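Local coordinates for BolA (Coxiella burnetii, PDB 3TR3), which is of unknown function but belongs to the BolA/IbaG family, is probably stress-induced, and binds a cobalt ion, at residues 9-12 with 13-17; 16-19 with 20-23; 73-76 with 77-80. All blocks are in the same frame, centred on the assembly; numbering follows the deposited sequence.

In the fold
The three contacts are local ones, and along the chain they run in order: interactions 1 and 2 near the start, interaction 3 near the end. Interaction 1 lies on helix 7-17. Interaction 2 shares Thr16 and Gly17 with it and carries the chain from that helix into strand 22-28; their centres are about 7 Å apart, and Glu15 OE2 probably accepts from Val23 N to tie them together. Interaction 3 leads out of strand 68-74 into helix 76-80, its centre about 18 Å from that of interaction 1 and 14 Å from that of interaction 2. Strands 22-28 and 68-74 flank strand 32-38, so interactions 2 and 3 join helices to the two outer strands of one mixed sheet.

Interaction 1: residues 9-12 with 13-17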
# COMPACT_ATOMS: atom_id res chain seq x y z
N ASP B 9 -2.24 8.02 -6.78
CA ASP B 9 -1.65 9.34 -6.75
C ASP B 9 -0.92 9.58 -5.41
O ASP B 9 0.25 9.93 -5.40
CB ASP B 9 -2.71 10.42 -6.93
CG ASP B 9 -3.26 10.47 -8.34
OD1 ASP B 9 -2.54 10.13 -9.30
OD2 ASP B 9 -4.44 10.87 -8.47
N ILE B 10 -1.63 9.40 -4.30
CA ILE B 10 -1.10 9.70 -2.99
C ILE B 10 0.23 8.94 -2.85
O ILE B 10 1.24 9.49 -2.38
CB ILE B 10 -2.06 9.25 -1.86
CG1 ILE B 10 -3.43 9.95 -1.93
CG2 ILE B 10 -1.41 9.45 -0.48
CD1 ILE B 10 -3.39 11.44 -1.83
N LYS B 11 0.23 7.68 -3.30
CA LYS B 11 1.37 6.78 -3.14
C LYS B 11 2.56 7.17 -4.01
O LYS B 11 3.71 7.19 -3.53
CB LYS B 11 0.97 5.32 -3.40
CG LYS B 11 2.12 4.43 -3.83
CD LYS B 11 1.70 2.96 -3.79
CE LYS B 11 2.63 2.09 -4.63
NZ LYS B 11 3.88 1.72 -3.94
N GLN B 12 2.29 7.45 -5.29
CA GLN B 12 3.34 7.90 -6.19
C GLN B 12 3.98 9.26 -5.80
O GLN B 12 5.18 9.41 -5.86
CB GLN B 12 2.82 7.94 -7.63
CG GLN B 12 2.54 6.55 -8.20
CD GLN B 12 2.22 6.55 -9.70
OE1 GLN B 12 1.48 7.42 -10.20
NE2 GLN B 12 2.77 5.57 -10.42
N TRP B 13 3.15 10.24 -5.41
CA TRP B 13 3.59 11.59 -5.10
C TRP B 13 4.50 11.61 -3.86
O TRP B 13 5.54 12.26 -3.86
CB TRP B 13 2.39 12.51 -4.86
CG TRP B 13 1.54 12.80 -6.08
CD1 TRP B 13 1.91 12.69 -7.39
CD2 TRP B 13 0.16 13.22 -6.08
NE1 TRP B 13 0.86 13.04 -8.21
CE2 TRP B 13 -0.23 13.37 -7.44
CE3 TRP B 13 -0.78 13.51 -5.08
CZ2 TRP B 13 -1.51 13.77 -7.82
CZ3 TRP B 13 -2.05 13.92 -5.45
CH2 TRP B 13 -2.41 14.04 -6.82
N ILE B 14 4.11 10.89 -2.82
CA ILE B 14 4.90 10.84 -1.60
C ILE B 14 6.22 10.11 -1.84
O ILE B 14 7.26 10.57 -1.40
CB ILE B 14 4.15 10.17 -0.46
CG1 ILE B 14 2.89 10.96 -0.09
CG2 ILE B 14 5.06 10.01 0.74
CD1 ILE B 14 2.00 10.19 0.96
N GLU B 15 6.19 8.99 -2.55
CA GLU B 15 7.44 8.29 -2.87
C GLU B 15 8.37 9.06 -3.83
O GLU B 15 9.57 8.86 -3.83
CB GLU B 15 7.17 6.88 -3.39
CG GLU B 15 6.47 6.01 -2.35
CD GLU B 15 6.03 4.65 -2.89
OE1 GLU B 15 5.99 4.49 -4.13
OE2 GLU B 15 5.73 3.76 -2.07
N THR B 16 7.80 9.95 -4.62
CA THR B 16 8.58 10.77 -5.52
C THR B 16 9.23 11.89 -4.73
O THR B 16 10.41 12.11 -4.86
CB THR B 16 7.69 11.35 -6.65
OG1 THR B 16 7.36 10.30 -7.56
CG2 THR B 16 8.41 12.45 -7.43
N GLY B 17 8.46 12.55 -3.87
CA GLY B 17 8.95 13.69 -3.13
C GLY B 17 9.85 13.37 -1.94
O GLY B 17 10.66 14.20 -1.54
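Asp9 and Trp13 make a close face contact, one of four i to i+4 pairs along helix 7-17, with Ile10-Ile14, Lys11-Glu15 and Gln12-Thr16. Asp9 CB sits over the six-membered ring of Trp13, 3.6 Å from its centroid and 11° off the normal, a CH-pi contact. The Asp9 carboxylate is turned almost parallel to the indole, 6° from its plane. Trp13 CG lies anti to its own carbonyl carbon (chi1 -68°), which turns the ring back toward the preceding turn, under Asp9. Asp9 O lies over the same indole face, 3.2 Å from Trp13 CG, while accepting from Trp13 N. The broad indole can also stack on His61, while Asp9 OD2 accepts from Asn2 ND2 and Thr6 N and so ties the preceding residues to the helix. The tight, buried side belongs also to Ile10 and Ile14: Ile10 CG2 meets Ile14 CD1 at 3.8 Å, and these branched apolar chains suit the interior, where Ile10 touches Ile66 and Ile14 reaches Val23 and Leu58.

The other side is looser and more polar. Lys11 bends at its last torsion to bring NZ 3.3 Å from Glu15 OE2, a salt bridge whose hydrogen bonds are long and weak. Glu15 OE2 is more firmly engaged by Val23 N, in strand 22-28. On the exposed flank, Thr16 OG1 donates to Gln12 O at 2.9 Å, while Thr16 N reaches the same oxygen from the opposite face of its plane.

Two bonds thus grip Gln12 O, and the threonine hydroxyl spends its hydrogen on the backbone one turn earlier. The Lys11 charge would favour an ionised Glu15, whose carboxylate can then serve at once as ion-pair partner and as acceptor for the strand's backbone.

Interaction 2: residues 16-19 with 20-23; sequences TGLS and ESRV
With chi1 at 64°, Ser21 holds OG between its backbone N and carbonyl carbon, bringing the hydroxyl back to Leu18; Leu18 in turn places CG anti to its backbone N (chi1 -176°), and its branch lies beside the serine. Ser21 OG donates to Leu18 O at 2.7 Å, and Ser21 N donates to the same oxygen at 3.2 Å, the second bond closing a type II beta turn from Leu18 to Ser21. Both donors approach from one face of the carbonyl plane. A small side chain with a hydroxyl suits this place because it can fold back onto the turn it belongs to. Leu18 CD2 packs 3.8 Å from Ser21 CB, and beyond it the leucine meets Cys39 and Phe42, so the apolar branch faces inward while its carbonyl serves the turn.

At the outer corner, Glu20 takes a positive phi of 67°, the conformation a type II turn requires at its third position and one more usual for glycine. Its charged chain suits the exposed apex, and it touches Pro40.

Leu18 is the first residue to leave helical angles after helix 7-17, and Arg22 opens strand 22-28, so the turn is a compact helix-to-strand connection. Leu18 O accepts from both a peptide N-H and a hydroxyl, so two bonds from one residue satisfy it and tie the turn's two ends together.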
# COMPACT_ATOMS: atom_id res chain seq x y z
N THR B 16 7.80 9.95 -4.62
CA THR B 16 8.58 10.77 -5.52
C THR B 16 9.23 11.89 -4.73
O THR B 16 10.41 12.11 -4.86
CB THR B 16 7.69 11.35 -6.65
OG1 THR B 16 7.36 10.30 -7.56
CG2 THR B 16 8.41 12.45 -7.43
N GLY B 17 8.46 12.55 -3.87
CA GLY B 17 8.95 13.69 -3.13
C GLY B 17 9.85 13.37 -1.94
O GLY B 17 10.66 14.20 -1.54
N LEU B 18 9.72 12.19 -1.36
CA LEU B 18 10.42 11.86 -0.13
C LEU B 18 11.29 10.62 -0.32
O LEU B 18 10.77 9.51 -0.40
CB LEU B 18 9.39 11.66 0.99
CG LEU B 18 10.00 11.41 2.38
CD1 LEU B 18 10.64 12.69 2.83
CD2 LEU B 18 9.02 10.94 3.40
N SER B 19 12.61 10.79 -0.42
CA SER B 19 13.51 9.67 -0.77
C SER B 19 13.51 8.57 0.27
O SER B 19 13.40 8.83 1.46
CB SER B 19 14.95 10.11 -1.02
OG SER B 19 15.00 10.78 -2.26
N GLU B 20 13.61 7.33 -0.22
CA GLU B 20 13.63 6.16 0.64
C GLU B 20 12.30 5.93 1.37
O GLU B 20 12.24 5.15 2.32
CB GLU B 20 14.78 6.25 1.67
CG GLU B 20 16.11 6.61 1.09
CD GLU B 20 16.56 5.65 -0.01
OE1 GLU B 20 16.37 4.43 0.17
OE2 GLU B 20 17.10 6.12 -1.04
N SER B 21 11.22 6.59 0.94
CA SER B 21 9.92 6.27 1.54
C SER B 21 9.15 5.19 0.77
O SER B 21 9.26 5.07 -0.46
CB SER B 21 9.05 7.51 1.82
OG SER B 21 8.68 8.19 0.63
N ARG B 22 8.39 4.39 1.50
CA ARG B 22 7.43 3.43 0.94
C ARG B 22 6.05 3.71 1.52
O ARG B 22 5.88 3.71 2.76
CB ARG B 22 7.85 1.98 1.24
CG ARG B 22 6.89 0.90 0.65
CD ARG B 22 7.43 -0.53 0.76
NE ARG B 22 8.72 -0.69 0.08
CZ ARG B 22 9.65 -1.57 0.42
NH1 ARG B 22 9.44 -2.38 1.46
NH2 ARG B 22 10.80 -1.65 -0.26
N VAL B 23 5.08 4.00 0.64
CA VAL B 23 3.68 4.07 1.11
C VAL B 23 3.04 2.64 1.12
O VAL B 23 2.60 2.12 0.09
CB VAL B 23 2.84 5.12 0.32
CG1 VAL B 23 1.47 5.31 0.96
CG2 VAL B 23 3.57 6.45 0.23

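Interaction 3: residues 73-76 with 77-80; sequences TYTP and DEYE
Thr75 and Glu78 make a capping box at the N-terminus of helix 76-80, each side chain accepting from the other's backbone. Glu78 N donates to Thr75 OG1 at 3.0 Å, in a nearly straight bond (164°), and Thr75 N donates to Glu78 OE1 at 3.3 Å, from above the carboxylate plane. Threonine suits the N-cap because its short side chain, with OG1 between the backbone N and the carbonyl carbon (chi1 61°), reaches the N-H of Glu78, one of the first-turn N-H groups that have no earlier carbonyl to pair with. Pro76 fits the next position, where its lack of an N-H costs nothing, and Tyr79 N and Glu80 N begin the helical pattern by donating to Thr75 O and Pro76 O. The rings of Tyr74 and Tyr79 approach obliquely, centroids 6.0 Å apart with planes at 55°, and Tyr74 CB lies 4.3 Å from Tyr79 CB.

One shell out, both tyrosines rest on Leu38 of the neighbouring strand. Arg50 of helix 47-57 fastens both sides of the strand-to-helix junction: its NH1 forms a salt bridge with Glu78 OE1 and donates to Thr73 O.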
# COMPACT_ATOMS: atom_id res chain seq x y z
N THR B 73 3.18 7.44 10.40
CA THR B 73 4.56 7.52 9.91
C THR B 73 5.49 6.65 10.74
O THR B 73 5.58 6.82 11.94
CB THR B 73 5.07 8.99 9.94
OG1 THR B 73 4.75 9.60 11.20
CG2 THR B 73 4.42 9.80 8.79
N TYR B 74 6.17 5.70 10.10
CA TYR B 74 7.02 4.78 10.83
C TYR B 74 8.41 4.75 10.21
O TYR B 74 8.58 4.98 9.02
CB TYR B 74 6.48 3.33 10.79
CG TYR B 74 5.09 3.15 11.40
CD1 TYR B 74 4.92 3.02 12.78
CD2 TYR B 74 3.96 3.08 10.59
CE1 TYR B 74 3.66 2.88 13.33
CE2 TYR B 74 2.70 2.92 11.13
CZ TYR B 74 2.54 2.82 12.50
OH TYR B 74 1.27 2.65 13.01
N THR B 75 9.41 4.47 11.04
CA THR B 75 10.65 4.02 10.48
C THR B 75 10.46 2.56 10.11
O THR B 75 9.64 1.86 10.70
CB THR B 75 11.84 4.11 11.47
OG1 THR B 75 11.60 3.29 12.62
CG2 THR B 75 12.10 5.56 11.88
N PRO B 76 11.25 2.08 9.15
CA PRO B 76 11.26 0.66 8.84
C PRO B 76 11.41 -0.21 10.09
O PRO B 76 10.69 -1.21 10.19
CB PRO B 76 12.47 0.51 7.92
CG PRO B 76 12.65 1.87 7.28
CD PRO B 76 12.10 2.89 8.24
N ASP B 77 12.27 0.17 11.03
CA ASP B 77 12.41 -0.59 12.28
C ASP B 77 11.17 -0.56 13.20
O ASP B 77 10.83 -1.56 13.77
CB ASP B 77 13.64 -0.15 13.09
CG ASP B 77 14.94 -0.53 12.43
OD1 ASP B 77 14.95 -1.39 11.52
OD2 ASP B 77 15.97 0.06 12.84
N GLU B 78 10.53 0.60 13.38
CA GLU B 78 9.34 0.63 14.19
C GLU B 78 8.33 -0.33 13.56
O GLU B 78 7.57 -0.99 14.29
CB GLU B 78 8.73 2.04 14.31
CG GLU B 78 9.57 3.04 15.10
CD GLU B 78 9.09 4.48 14.95
OE1 GLU B 78 8.23 4.71 14.08
OE2 GLU B 78 9.56 5.37 15.71
N TYR B 79 8.32 -0.41 12.23
CA TYR B 79 7.33 -1.25 11.57
C TYR B 79 7.64 -2.76 11.70
O TYR B 79 6.76 -3.51 12.14
CB TYR B 79 7.07 -0.83 10.11
CG TYR B 79 5.85 -1.51 9.52
CD1 TYR B 79 5.97 -2.60 8.66
CD2 TYR B 79 4.55 -1.09 9.86
CE1 TYR B 79 4.83 -3.23 8.12
CE2 TYR B 79 3.41 -1.72 9.34
CZ TYR B 79 3.56 -2.79 8.46
OH TYR B 79 2.44 -3.42 7.91
N GLU B 80 8.86 -3.21 11.38
CA GLU B 80 9.24 -4.62 11.54
C GLU B 80 9.15 -5.15 12.98
O GLU B 80 8.99 -6.35 13.18
CB GLU B 80 10.67 -4.89 11.08
CG GLU B 80 11.14 -4.20 9.81
CD GLU B 80 12.67 -3.98 9.81
OE1 GLU B 80 13.34 -4.49 10.75
OE2 GLU B 80 13.19 -3.30 8.90